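Local coordinates for LysR family transcriptional regulator (Vibrio vulnificus, PDB 5FHK), which probably binds specific DNA sequences and regulates transcription of virulence genes, the piece here being its regulatory, effector-binding-type domain without the DNA-binding part, at residues A[107-112]-A[134-139]; A[102-107]-A[147-152]; A[76-81]-A[151-156]; A[13-18]-A[42-47]. All coordinates share one frame; numbering follows the deposited sequence.

Contact 1 (A[107-112]-A[134-139]); sequences GHPLLK and NALNVV
The imidazole of H108 meets N134 at its edge: CA of N134 lies in the ring plane, 3.4 Å from ND1 of H108, while one ring face carries CG of L111 from the same loop. The N134 amide is turned steeply to that ring, their planes 78° apart, and its polar end looks elsewhere, OD1 accepting a bond from the backbone N of T42 of the second subunit. Asparagine suits this place because a short side chain can touch H108 with CB and still reach across the dimer interface. Next to it G107 packs closely against the first turn of helix 136-144: CG2 of V139 stands 3.6 Å from CA of G107, and CD2 of L136 is 3.5 Å from O of G107. These two branches already fill the space beside CA of G107, consistent with a glycine there. This is the second lobe of a LysR-type regulatory domain, whose periplasmic-binding-protein fold packs helices on the faces of a beta sheet; here the loop leaving strand 104-107 passes the N-terminal end of helix 136-144. The turn is pinned by the bond from N of L110 to O of G107 (2.8 Å) and includes a cis peptide before P109. CG of L136 lies anti to its carbonyl carbon (chi1 -83°), which carries the branch over the turn, where CD1 of L136 meets CD1 of L110 at 4.1 Å.

Contact 2 (A[102-107]-A[147-152]); sequences HFLLKG and LGITLM
Parallel pairing of strands 104-107 and 149-153 in the second lobe of this periplasmic-binding-protein-like domain brings the two segments together, their short axes 28° apart. Two backbone bonds hold the pair: N of I149 gives to O of F103 (2.8 Å, 168° at the hydrogen), and N of L105 gives to O of I149 (2.7 Å). Farther along, the hydroxyl of T150 takes over, OG1 donating to O of L105 at 2.9 Å from above the carbonyl plane; OG1 lies anti to the backbone N of T150 (chi1 178°), which swings it toward the neighbouring strand. G148 adopts backbone angles only glycine tolerates easily, and its CA makes a C-H...O contact with O of F103. L104 and I149 lie side by side, with CD2 of L104 3.9 Å from CB of I149, whereas CD1 of I149 reaches the H102 ring, 3.6 Å from ND1, an atom already bonded to the hydroxyl of Y86. Leucine and isoleucine suit these buried faces: L105, with T150, packs against V139 and C143 of helix 136-144, while L104 and I149 press on W113 of strand 113-117, and strand 68-82 flanks 149-153.

Contact 3 (A[76-81]-A[151-156]); sequences VKDILV and LMPDVM
V76, D78 and L80 pack closely against strand 151-153, which runs antiparallel to strand 78-81 though splayed, with 135° between the short axes. At the hydrogen-bonded pair I79 and M152, N of I79 gives to O of M152 (3.0 Å) and N of M152 returns a bond to O of I79 (3.1 Å). On the D78 and L80 face, the L151 side chain spans the two: with CG anti to the backbone N of L151 (chi1 178°), CD1 lies against the I79 carbonyl and 3.6 Å from CD2 of L80, while CG of L151 rests 3.8 Å from CB of D78. P153 continues this face, its CB 3.5 Å from CG2 of V76; having no N-H, proline fits the non-hydrogen-bonded pair opposite D78. The looser side lies at the partly exposed K77 and D154. There N of D154 bonds to O of K77 (2.9 Å) from above the carbonyl plane, but the return bond, N of K77 to OD1 of D154, is long and weak. The ammonium of K77 stays beyond salt-bridge distance of the D154 carboxylate, so their attraction is probably modest. D78 is buried and has its charge met by a salt bridge from OD1 to NH2 of R178. The contact thus relies on backbone bonds and apolar packing, and its buried carboxylate is probably kept ionised by the arginine.

Contact 4 (A[13-18]-A[42-47]); sequences TPYNLT and TESNAD
Backbone bonding joins the ends of two parallel strands: N of E43 donates to O of T13 at 2.7 Å, with a bent angle of 138° at the hydrogen. Weaker C-H contacts support it, CA of T42 to the same O of T13 (3.2 Å) and CA of P14 to O of E43 (3.4 Å). Van der Waals contact is led by Y15 and T42. OG1 of T42 sits at the edge of the phenol ring, 3.5 Å from CD1 of Y15; CG anti to the backbone N of Y15 (chi1 -178°) lays the ring alongside the strand end, and the Y15 hydroxyl is hydrogen-bonded to OH of Y15 of the second subunit. CG2 of T42 meets OG1 of T18 at 4.0 Å, the side chains at about a right angle. Side-chain hydrogen bonds stiffen each segment. OG1 of T13 donates to OG1 of T18 (2.6 Å), which in turn donates to O of P14 (2.8 Å), so a threonine at each place gives a two-bond chain that holds the turn. In the other loop, OE1 of E43 accepts the backbone N of N45 on its anti lone pair, the glutamate chain bending back at chi2 to reach it. Strands 9-14 and 38-43 form a beta-alpha-beta crossover through helix 18-32, with strand 56-60 on the far side of 9-14, where F58 touches T13 and V60 touches P14.

In the fold
From the N terminus, contact 4 comes first, closing the crossover of strands 9-14 and 38-43 in the first lobe before any other contact closes. The chain then passes through strand 68-82, whose later part opens contact 3. Contact 2 opens at strand 104-107 and contact 1 just after it, sharing G107; contact 1 closes at helix 136-144, within the loops of contacts 2 and 3, both of which end on strand 149-153 and share L151 and M152. Strand 149-153 thus lies between 104-107 and 68-82 in one sheet. N16 of contact 4 bridges the lobes, bonding O of H108 and N of L136 in contact 1, while L17 touches P153 and V155 of contact 3.

Contact 1 (A[107-112]-A[134-139])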
loop_
_atom_site.group_PDB
_atom_site.type_symbol
_atom_site.label_atom_id
_atom_site.label_comp_id
_atom_site.label_asym_id
_atom_site.label_seq_id
_atom_site.Cartn_x
_atom_site.Cartn_y
_atom_site.Cartn_z
ATOM N N GLY A 107 7.803 9.123 5.362
ATOM C CA GLY A 107 7.001 7.920 5.503
ATOM C C GLY A 107 7.784 6.809 6.166
ATOM O O GLY A 107 8.974 6.628 5.894
ATOM N N HIS A 108 7.099 6.060 7.046
ATOM C CA HIS A 108 7.709 4.912 7.710
ATOM C C HIS A 108 8.187 3.906 6.669
ATOM O O HIS A 108 7.520 3.714 5.644
ATOM C CB HIS A 108 6.710 4.217 8.642
ATOM C CG HIS A 108 6.543 4.869 9.982
ATOM N ND1 HIS A 108 5.374 5.495 10.362
ATOM C CD2 HIS A 108 7.376 4.946 11.050
ATOM C CE1 HIS A 108 5.499 5.951 11.597
ATOM N NE2 HIS A 108 6.705 5.632 12.036
ATOM N N PRO A 109 9.313 3.207 6.912
ATOM C CA PRO A 109 10.187 3.246 8.092
ATOM C C PRO A 109 11.331 4.251 7.939
ATOM O O PRO A 109 12.420 4.032 8.475
ATOM C CB PRO A 109 10.737 1.818 8.144
ATOM C CG PRO A 109 10.928 1.473 6.672
ATOM C CD PRO A 109 9.797 2.222 5.925
ATOM N N LEU A 110 11.083 5.316 7.174
ATOM C CA LEU A 110 12.030 6.389 6.911
ATOM C C LEU A 110 11.535 7.703 7.508
ATOM O O LEU A 110 11.556 8.755 6.857
ATOM C CB LEU A 110 12.275 6.535 5.410
ATOM C CG LEU A 110 12.699 5.288 4.624
ATOM C CD1 LEU A 110 12.970 5.653 3.160
ATOM C CD2 LEU A 110 13.944 4.621 5.257
ATOM N N LEU A 111 11.030 7.647 8.744
ATOM C CA LEU A 111 10.769 8.873 9.491
ATOM C C LEU A 111 12.057 9.527 9.963
ATOM O O LEU A 111 12.066 10.734 10.242
ATOM C CB LEU A 111 9.869 8.595 10.694
ATOM C CG LEU A 111 8.378 8.348 10.433
ATOM C CD1 LEU A 111 7.532 8.780 11.659
ATOM C CD2 LEU A 111 7.918 9.047 9.163
ATOM N N LYS A 112 13.134 8.756 10.059
ATOM C CA LYS A 112 14.458 9.250 10.415
ATOM C C LYS A 112 15.325 9.195 9.165
ATOM O O LYS A 112 15.400 8.152 8.504
ATOM C CB LYS A 112 15.059 8.407 11.543
ATOM C CG LYS A 112 16.413 8.887 12.093
ATOM C CD LYS A 112 16.881 7.940 13.195
ATOM C CE LYS A 112 18.226 7.316 12.861
ATOM N NZ LYS A 112 18.137 6.537 11.573
ATOM N N ASN A 134 2.477 6.595 7.698
ATOM C CA ASN A 134 3.005 5.259 7.953
ATOM C C ASN A 134 3.172 4.417 6.682
ATOM O O ASN A 134 3.495 3.227 6.790
ATOM C CB ASN A 134 2.118 4.519 8.961
ATOM C CG ASN A 134 0.669 4.418 8.516
ATOM O OD1 ASN A 134 0.196 5.193 7.671
ATOM N ND2 ASN A 134 -0.055 3.471 9.104
ATOM N N ALA A 135 2.958 4.987 5.494
ATOM C CA ALA A 135 3.180 4.286 4.229
ATOM C C ALA A 135 3.886 5.221 3.251
ATOM O O ALA A 135 3.615 6.422 3.235
ATOM C CB ALA A 135 1.861 3.784 3.605
ATOM N N LEU A 136 4.756 4.665 2.401
ATOM C CA LEU A 136 5.560 5.504 1.509
ATOM C C LEU A 136 4.860 5.835 0.202
ATOM O O LEU A 136 5.181 6.861 -0.417
ATOM C CB LEU A 136 6.908 4.837 1.194
ATOM C CG LEU A 136 7.977 5.070 2.282
ATOM C CD1 LEU A 136 9.243 4.254 2.007
ATOM C CD2 LEU A 136 8.320 6.542 2.438
ATOM N N ASN A 137 3.906 5.004 -0.230
ATOM C CA ASN A 137 3.193 5.310 -1.460
ATOM C C ASN A 137 2.466 6.654 -1.363
ATOM O O ASN A 137 2.554 7.471 -2.285
ATOM C CB ASN A 137 2.237 4.166 -1.832
ATOM C CG ASN A 137 1.126 3.944 -0.801
ATOM O OD1 ASN A 137 1.243 4.318 0.375
ATOM N ND2 ASN A 137 0.038 3.316 -1.246
ATOM N N VAL A 138 1.777 6.932 -0.244
ATOM C CA VAL A 138 1.068 8.215 -0.177
ATOM C C VAL A 138 2.040 9.381 -0.034
ATOM O O VAL A 138 1.733 10.501 -0.442
ATOM C CB VAL A 138 0.030 8.229 0.958
ATOM C CG1 VAL A 138 -1.040 7.160 0.714
ATOM C CG2 VAL A 138 0.702 8.040 2.277
ATOM N N VAL A 139 3.204 9.151 0.576
ATOM C CA VAL A 139 4.245 10.174 0.643
ATOM C C VAL A 139 4.722 10.550 -0.762
ATOM O O VAL A 139 4.917 11.726 -1.079
ATOM C CB VAL A 139 5.405 9.673 1.528
ATOM C CG1 VAL A 139 6.536 10.668 1.539
ATOM C CG2 VAL A 139 4.901 9.429 2.976
#

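Contact 2 (A[102-107]-A[147-152])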
loop_
_atom_site.group_PDB
_atom_site.type_symbol
_atom_site.label_atom_id
_atom_site.label_comp_id
_atom_site.label_asym_id
_atom_site.label_seq_id
_atom_site.Cartn_x
_atom_site.Cartn_y
_atom_site.Cartn_z
ATOM N N HIS A 102 13.321 23.463 4.566
ATOM C CA HIS A 102 12.529 22.977 3.449
ATOM C C HIS A 102 11.344 22.176 3.977
ATOM O O HIS A 102 11.381 21.636 5.088
ATOM C CB HIS A 102 13.367 22.098 2.513
ATOM C CG HIS A 102 14.128 22.868 1.482
ATOM N ND1 HIS A 102 13.622 23.125 0.225
ATOM C CD2 HIS A 102 15.354 23.440 1.519
ATOM C CE1 HIS A 102 14.499 23.834 -0.462
ATOM N NE2 HIS A 102 15.560 24.034 0.297
ATOM N N PHE A 103 10.292 22.103 3.155
ATOM C CA PHE A 103 9.149 21.246 3.439
ATOM C C PHE A 103 9.554 19.790 3.234
ATOM O O PHE A 103 9.968 19.411 2.134
ATOM C CB PHE A 103 7.966 21.577 2.522
ATOM C CG PHE A 103 7.403 22.977 2.681
ATOM C CD1 PHE A 103 6.533 23.284 3.719
ATOM C CD2 PHE A 103 7.726 23.977 1.771
ATOM C CE1 PHE A 103 6.006 24.591 3.856
ATOM C CE2 PHE A 103 7.205 25.257 1.894
ATOM C CZ PHE A 103 6.342 25.559 2.934
ATOM N N LEU A 104 9.401 18.971 4.269
ATOM C CA LEU A 104 9.801 17.571 4.218
ATOM C C LEU A 104 8.577 16.672 4.265
ATOM O O LEU A 104 7.567 17.006 4.886
ATOM C CB LEU A 104 10.754 17.222 5.364
ATOM C CG LEU A 104 12.015 18.086 5.392
ATOM C CD1 LEU A 104 12.977 17.613 6.471
ATOM C CD2 LEU A 104 12.665 18.095 4.020
ATOM N N LEU A 105 8.666 15.544 3.560
ATOM C CA LEU A 105 7.613 14.540 3.536
ATOM C C LEU A 105 8.226 13.216 3.950
ATOM O O LEU A 105 9.198 12.759 3.335
ATOM C CB LEU A 105 6.971 14.437 2.154
ATOM C CG LEU A 105 6.763 15.782 1.460
ATOM C CD1 LEU A 105 6.484 15.637 -0.064
ATOM C CD2 LEU A 105 5.650 16.549 2.155
ATOM N N LYS A 106 7.677 12.608 5.003
ATOM C CA LYS A 106 8.333 11.477 5.647
ATOM C C LYS A 106 7.368 10.303 5.789
ATOM O O LYS A 106 6.247 10.473 6.275
ATOM C CB LYS A 106 8.884 11.902 7.013
ATOM C CG LYS A 106 10.103 12.830 6.927
ATOM C CD LYS A 106 10.668 13.185 8.279
ATOM C CE LYS A 106 12.073 13.790 8.140
ATOM N NZ LYS A 106 12.697 14.073 9.458
ATOM N N GLY A 107 7.803 9.123 5.362
ATOM C CA GLY A 107 7.001 7.920 5.503
ATOM C C GLY A 107 7.784 6.809 6.166
ATOM O O GLY A 107 8.974 6.628 5.894
ATOM N N LEU A 147 4.771 19.281 -2.965
ATOM C CA LEU A 147 4.664 19.733 -1.592
ATOM C C LEU A 147 5.965 19.605 -0.810
ATOM O O LEU A 147 6.009 20.029 0.348
ATOM C CB LEU A 147 3.549 18.966 -0.875
ATOM C CG LEU A 147 2.112 19.168 -1.386
ATOM C CD1 LEU A 147 1.166 18.136 -0.759
ATOM C CD2 LEU A 147 1.599 20.601 -1.115
ATOM N N GLY A 148 7.028 19.062 -1.390
ATOM C CA GLY A 148 8.300 19.134 -0.685
ATOM C C GLY A 148 9.216 17.964 -1.010
ATOM O O GLY A 148 9.002 17.231 -1.978
ATOM N N ILE A 149 10.240 17.826 -0.158
ATOM C CA ILE A 149 11.326 16.855 -0.291
ATOM C C ILE A 149 11.000 15.618 0.533
ATOM O O ILE A 149 10.549 15.726 1.683
ATOM C CB ILE A 149 12.655 17.471 0.191
ATOM C CG1 ILE A 149 13.105 18.633 -0.708
ATOM C CG2 ILE A 149 13.749 16.391 0.354
ATOM C CD1 ILE A 149 14.033 19.530 -0.016
ATOM N N THR A 150 11.241 14.440 -0.036
ATOM C CA THR A 150 11.097 13.186 0.689
ATOM C C THR A 150 12.323 12.310 0.485
ATOM O O THR A 150 13.153 12.536 -0.394
ATOM C CB THR A 150 9.861 12.396 0.241
ATOM O OG1 THR A 150 9.830 11.169 0.972
ATOM C CG2 THR A 150 9.960 12.080 -1.257
ATOM N N LEU A 151 12.418 11.286 1.317
ATOM C CA LEU A 151 13.425 10.249 1.166
ATOM C C LEU A 151 12.703 8.956 0.823
ATOM O O LEU A 151 11.749 8.568 1.504
ATOM C CB LEU A 151 14.248 10.079 2.432
ATOM C CG LEU A 151 15.270 8.949 2.301
ATOM C CD1 LEU A 151 16.420 9.455 1.491
ATOM C CD2 LEU A 151 15.777 8.511 3.682
ATOM N N MET A 152 13.157 8.295 -0.232
ATOM C CA MET A 152 12.331 7.270 -0.825
ATOM C C MET A 152 13.226 6.159 -1.356
ATOM O O MET A 152 14.300 6.453 -1.915
ATOM C CB MET A 152 11.491 7.880 -1.950
ATOM C CG MET A 152 10.460 6.994 -2.580
ATOM S SD MET A 152 8.971 6.831 -1.599
ATOM C CE MET A 152 8.572 8.536 -1.263
#

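Contact 3 (A[76-81]-A[151-156])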
loop_
_atom_site.group_PDB
_atom_site.type_symbol
_atom_site.label_atom_id
_atom_site.label_comp_id
_atom_site.label_asym_id
_atom_site.label_seq_id
_atom_site.Cartn_x
_atom_site.Cartn_y
_atom_site.Cartn_z
ATOM N N VAL A 76 18.185 -2.215 -1.883
ATOM C CA VAL A 76 17.540 -0.947 -2.152
ATOM C C VAL A 76 18.385 0.145 -1.518
ATOM O O VAL A 76 19.087 -0.082 -0.526
ATOM C CB VAL A 76 16.088 -0.944 -1.611
ATOM C CG1 VAL A 76 16.058 -0.769 -0.113
ATOM C CG2 VAL A 76 15.287 0.123 -2.269
ATOM N N LYS A 77 18.336 1.334 -2.106
ATOM C CA LYS A 77 19.006 2.494 -1.539
ATOM C C LYS A 77 18.061 3.688 -1.587
ATOM O O LYS A 77 17.474 3.976 -2.632
ATOM C CB LYS A 77 20.307 2.808 -2.284
ATOM C CG LYS A 77 20.993 4.069 -1.779
ATOM C CD LYS A 77 22.321 4.312 -2.484
ATOM C CE LYS A 77 22.276 5.552 -3.349
ATOM N NZ LYS A 77 22.042 5.187 -4.767
ATOM N N ASP A 78 17.927 4.379 -0.465
ATOM C CA ASP A 78 17.026 5.515 -0.363
ATOM C C ASP A 78 17.733 6.807 -0.759
ATOM O O ASP A 78 18.880 7.045 -0.374
ATOM C CB ASP A 78 16.478 5.617 1.054
ATOM C CG ASP A 78 16.044 4.262 1.610
ATOM O OD1 ASP A 78 15.294 3.535 0.919
ATOM O OD2 ASP A 78 16.494 3.903 2.720
ATOM N N ILE A 79 17.029 7.641 -1.531
ATOM C CA ILE A 79 17.578 8.863 -2.100
ATOM C C ILE A 79 16.558 9.974 -1.918
ATOM O O ILE A 79 15.354 9.734 -1.800
ATOM C CB ILE A 79 17.915 8.718 -3.595
ATOM C CG1 ILE A 79 16.639 8.439 -4.378
ATOM C CG2 ILE A 79 18.916 7.555 -3.831
ATOM C CD1 ILE A 79 16.894 8.233 -5.837
ATOM N N LEU A 80 17.051 11.201 -1.931
ATOM C CA LEU A 80 16.210 12.377 -1.753
ATOM C C LEU A 80 15.711 12.838 -3.110
ATOM O O LEU A 80 16.496 12.900 -4.061
ATOM C CB LEU A 80 17.004 13.484 -1.067
ATOM C CG LEU A 80 17.506 13.173 0.351
ATOM C CD1 LEU A 80 18.543 14.222 0.820
ATOM C CD2 LEU A 80 16.343 13.096 1.331
ATOM N N VAL A 81 14.404 13.127 -3.209
ATOM C CA VAL A 81 13.797 13.633 -4.439
ATOM C C VAL A 81 12.728 14.683 -4.132
ATOM O O VAL A 81 12.277 14.836 -2.996
ATOM C CB VAL A 81 13.174 12.517 -5.321
ATOM C CG1 VAL A 81 14.244 11.579 -5.828
ATOM C CG2 VAL A 81 12.085 11.719 -4.548
ATOM N N LEU A 151 12.418 11.286 1.317
ATOM C CA LEU A 151 13.425 10.249 1.166
ATOM C C LEU A 151 12.703 8.956 0.823
ATOM O O LEU A 151 11.749 8.568 1.504
ATOM C CB LEU A 151 14.248 10.079 2.432
ATOM C CG LEU A 151 15.270 8.949 2.301
ATOM C CD1 LEU A 151 16.420 9.455 1.491
ATOM C CD2 LEU A 151 15.777 8.511 3.682
ATOM N N MET A 152 13.157 8.295 -0.232
ATOM C CA MET A 152 12.331 7.270 -0.825
ATOM C C MET A 152 13.226 6.159 -1.356
ATOM O O MET A 152 14.300 6.453 -1.915
ATOM C CB MET A 152 11.491 7.880 -1.950
ATOM C CG MET A 152 10.460 6.994 -2.580
ATOM S SD MET A 152 8.971 6.831 -1.599
ATOM C CE MET A 152 8.572 8.536 -1.263
ATOM N N PRO A 153 12.834 4.893 -1.193
ATOM C CA PRO A 153 13.623 3.799 -1.777
ATOM C C PRO A 153 13.663 3.921 -3.292
ATOM O O PRO A 153 12.617 3.997 -3.946
ATOM C CB PRO A 153 12.873 2.531 -1.337
ATOM C CG PRO A 153 11.941 2.959 -0.243
ATOM C CD PRO A 153 11.595 4.401 -0.572
ATOM N N ASP A 154 14.882 3.891 -3.852
ATOM C CA ASP A 154 15.080 4.201 -5.273
ATOM C C ASP A 154 14.235 3.321 -6.190
ATOM O O ASP A 154 13.712 3.807 -7.202
ATOM C CB ASP A 154 16.561 4.086 -5.659
ATOM C CG ASP A 154 17.160 2.716 -5.343
ATOM O OD1 ASP A 154 16.432 1.821 -4.849
ATOM O OD2 ASP A 154 18.379 2.543 -5.590
ATOM N N VAL A 155 14.078 2.033 -5.854
ATOM C CA VAL A 155 13.272 1.133 -6.685
ATOM C C VAL A 155 11.836 1.630 -6.846
ATOM O O VAL A 155 11.186 1.345 -7.857
ATOM C CB VAL A 155 13.307 -0.300 -6.116
ATOM C CG1 VAL A 155 12.511 -0.397 -4.819
ATOM C CG2 VAL A 155 12.783 -1.287 -7.147
ATOM N N MET A 156 11.312 2.379 -5.877
ATOM C CA MET A 156 9.929 2.834 -5.977
ATOM C C MET A 156 9.748 4.048 -6.895
ATOM O O MET A 156 8.607 4.366 -7.256
ATOM C CB MET A 156 9.385 3.179 -4.590
ATOM C CG MET A 156 8.953 1.987 -3.708
ATOM S SD MET A 156 8.278 2.603 -2.109
ATOM C CE MET A 156 7.048 3.807 -2.667
#

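Contact 4 (A[13-18]-A[42-47])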
loop_
_atom_site.group_PDB
_atom_site.type_symbol
_atom_site.label_atom_id
_atom_site.label_comp_id
_atom_site.label_asym_id
_atom_site.label_seq_id
_atom_site.Cartn_x
_atom_site.Cartn_y
_atom_site.Cartn_z
ATOM N N THR A 13 6.547 -10.523 3.708
ATOM C CA THR A 13 7.296 -9.636 2.822
ATOM C C THR A 13 7.288 -8.213 3.377
ATOM O O THR A 13 6.361 -7.839 4.104
ATOM C CB THR A 13 6.698 -9.614 1.406
ATOM O OG1 THR A 13 5.351 -9.126 1.487
ATOM C CG2 THR A 13 6.706 -11.017 0.785
ATOM N N PRO A 14 8.304 -7.399 3.043
ATOM C CA PRO A 14 8.416 -6.050 3.633
ATOM C C PRO A 14 7.361 -5.076 3.119
ATOM O O PRO A 14 6.976 -5.100 1.947
ATOM C CB PRO A 14 9.820 -5.592 3.208
ATOM C CG PRO A 14 10.148 -6.413 2.016
ATOM C CD PRO A 14 9.508 -7.754 2.272
ATOM N N TYR A 15 6.946 -4.170 4.010
ATOM C CA TYR A 15 5.707 -3.415 3.799
ATOM C C TYR A 15 5.711 -2.624 2.482
ATOM O O TYR A 15 4.883 -2.865 1.587
ATOM C CB TYR A 15 5.447 -2.497 4.989
ATOM C CG TYR A 15 4.155 -1.748 4.822
ATOM C CD1 TYR A 15 3.034 -2.383 4.300
ATOM C CD2 TYR A 15 4.060 -0.396 5.125
ATOM C CE1 TYR A 15 1.845 -1.701 4.107
ATOM C CE2 TYR A 15 2.880 0.289 4.934
ATOM C CZ TYR A 15 1.775 -0.372 4.425
ATOM O OH TYR A 15 0.591 0.302 4.230
ATOM N N ASN A 16 6.644 -1.696 2.328
ATOM C CA ASN A 16 6.555 -0.752 1.210
ATOM C C ASN A 16 7.029 -1.296 -0.129
ATOM O O ASN A 16 6.746 -0.668 -1.159
ATOM C CB ASN A 16 7.368 0.488 1.511
ATOM C CG ASN A 16 6.760 1.309 2.591
ATOM O OD1 ASN A 16 5.655 1.822 2.438
ATOM N ND2 ASN A 16 7.480 1.465 3.693
ATOM N N LEU A 17 7.732 -2.431 -0.150
ATOM C CA LEU A 17 8.453 -2.881 -1.329
ATOM C C LEU A 17 7.803 -4.067 -2.005
ATOM O O LEU A 17 8.274 -4.488 -3.066
ATOM C CB LEU A 17 9.891 -3.271 -0.953
ATOM C CG LEU A 17 10.747 -2.241 -0.219
ATOM C CD1 LEU A 17 12.082 -2.876 0.151
ATOM C CD2 LEU A 17 10.983 -1.041 -1.103
ATOM N N THR A 18 6.757 -4.632 -1.411
ATOM C CA THR A 18 6.221 -5.903 -1.889
ATOM C C THR A 18 5.734 -5.801 -3.320
ATOM O O THR A 18 6.049 -6.657 -4.155
ATOM C CB THR A 18 5.087 -6.362 -0.986
ATOM O OG1 THR A 18 5.640 -6.845 0.242
ATOM C CG2 THR A 18 4.269 -7.461 -1.659
ATOM N N THR A 42 2.154 -8.474 4.168
ATOM C CA THR A 42 3.146 -7.403 4.196
ATOM C C THR A 42 3.453 -7.046 5.651
ATOM O O THR A 42 2.543 -6.931 6.472
ATOM C CB THR A 42 2.642 -6.166 3.448
ATOM O OG1 THR A 42 1.608 -5.540 4.208
ATOM C CG2 THR A 42 2.066 -6.526 2.095
ATOM N N GLU A 43 4.736 -6.866 5.970
ATOM C CA GLU A 43 5.208 -6.813 7.353
ATOM C C GLU A 43 6.183 -5.657 7.563
ATOM O O GLU A 43 7.086 -5.455 6.751
ATOM C CB GLU A 43 5.896 -8.140 7.718
ATOM C CG GLU A 43 6.435 -8.194 9.119
ATOM C CD GLU A 43 5.421 -7.696 10.116
ATOM O OE1 GLU A 43 5.755 -6.757 10.876
ATOM O OE2 GLU A 43 4.288 -8.249 10.122
ATOM N N SER A 44 6.036 -4.937 8.685
ATOM C CA SER A 44 6.880 -3.782 9.018
ATOM C C SER A 44 8.123 -4.133 9.841
ATOM O O SER A 44 9.227 -3.685 9.516
ATOM C CB SER A 44 6.065 -2.728 9.774
ATOM O OG SER A 44 5.145 -2.088 8.910
ATOM N N ASN A 45 7.967 -4.897 10.926
ATOM C CA ASN A 45 9.092 -5.281 11.785
ATOM C C ASN A 45 9.224 -6.804 11.761
ATOM O O ASN A 45 8.480 -7.519 12.437
ATOM C CB ASN A 45 8.922 -4.745 13.214
ATOM C CG ASN A 45 7.545 -5.021 13.791
ATOM O OD1 ASN A 45 6.538 -4.969 13.086
ATOM N ND2 ASN A 45 7.496 -5.327 15.081
ATOM N N ALA A 46 10.180 -7.295 10.979
ATOM C CA ALA A 46 10.393 -8.725 10.819
ATOM C C ALA A 46 11.221 -9.329 11.943
ATOM O O ALA A 46 11.312 -10.561 12.031
ATOM C CB ALA A 46 11.069 -8.999 9.476
ATOM N N ASP A 47 11.843 -8.499 12.783
ATOM C CA ASP A 47 12.501 -9.029 13.968
ATOM C C ASP A 47 11.497 -9.520 14.994
ATOM O O ASP A 47 11.874 -10.272 15.895
ATOM C CB ASP A 47 13.410 -7.969 14.599
ATOM C CG ASP A 47 14.579 -7.594 13.703
ATOM O OD1 ASP A 47 15.051 -6.442 13.791
ATOM O OD2 ASP A 47 15.022 -8.450 12.905
#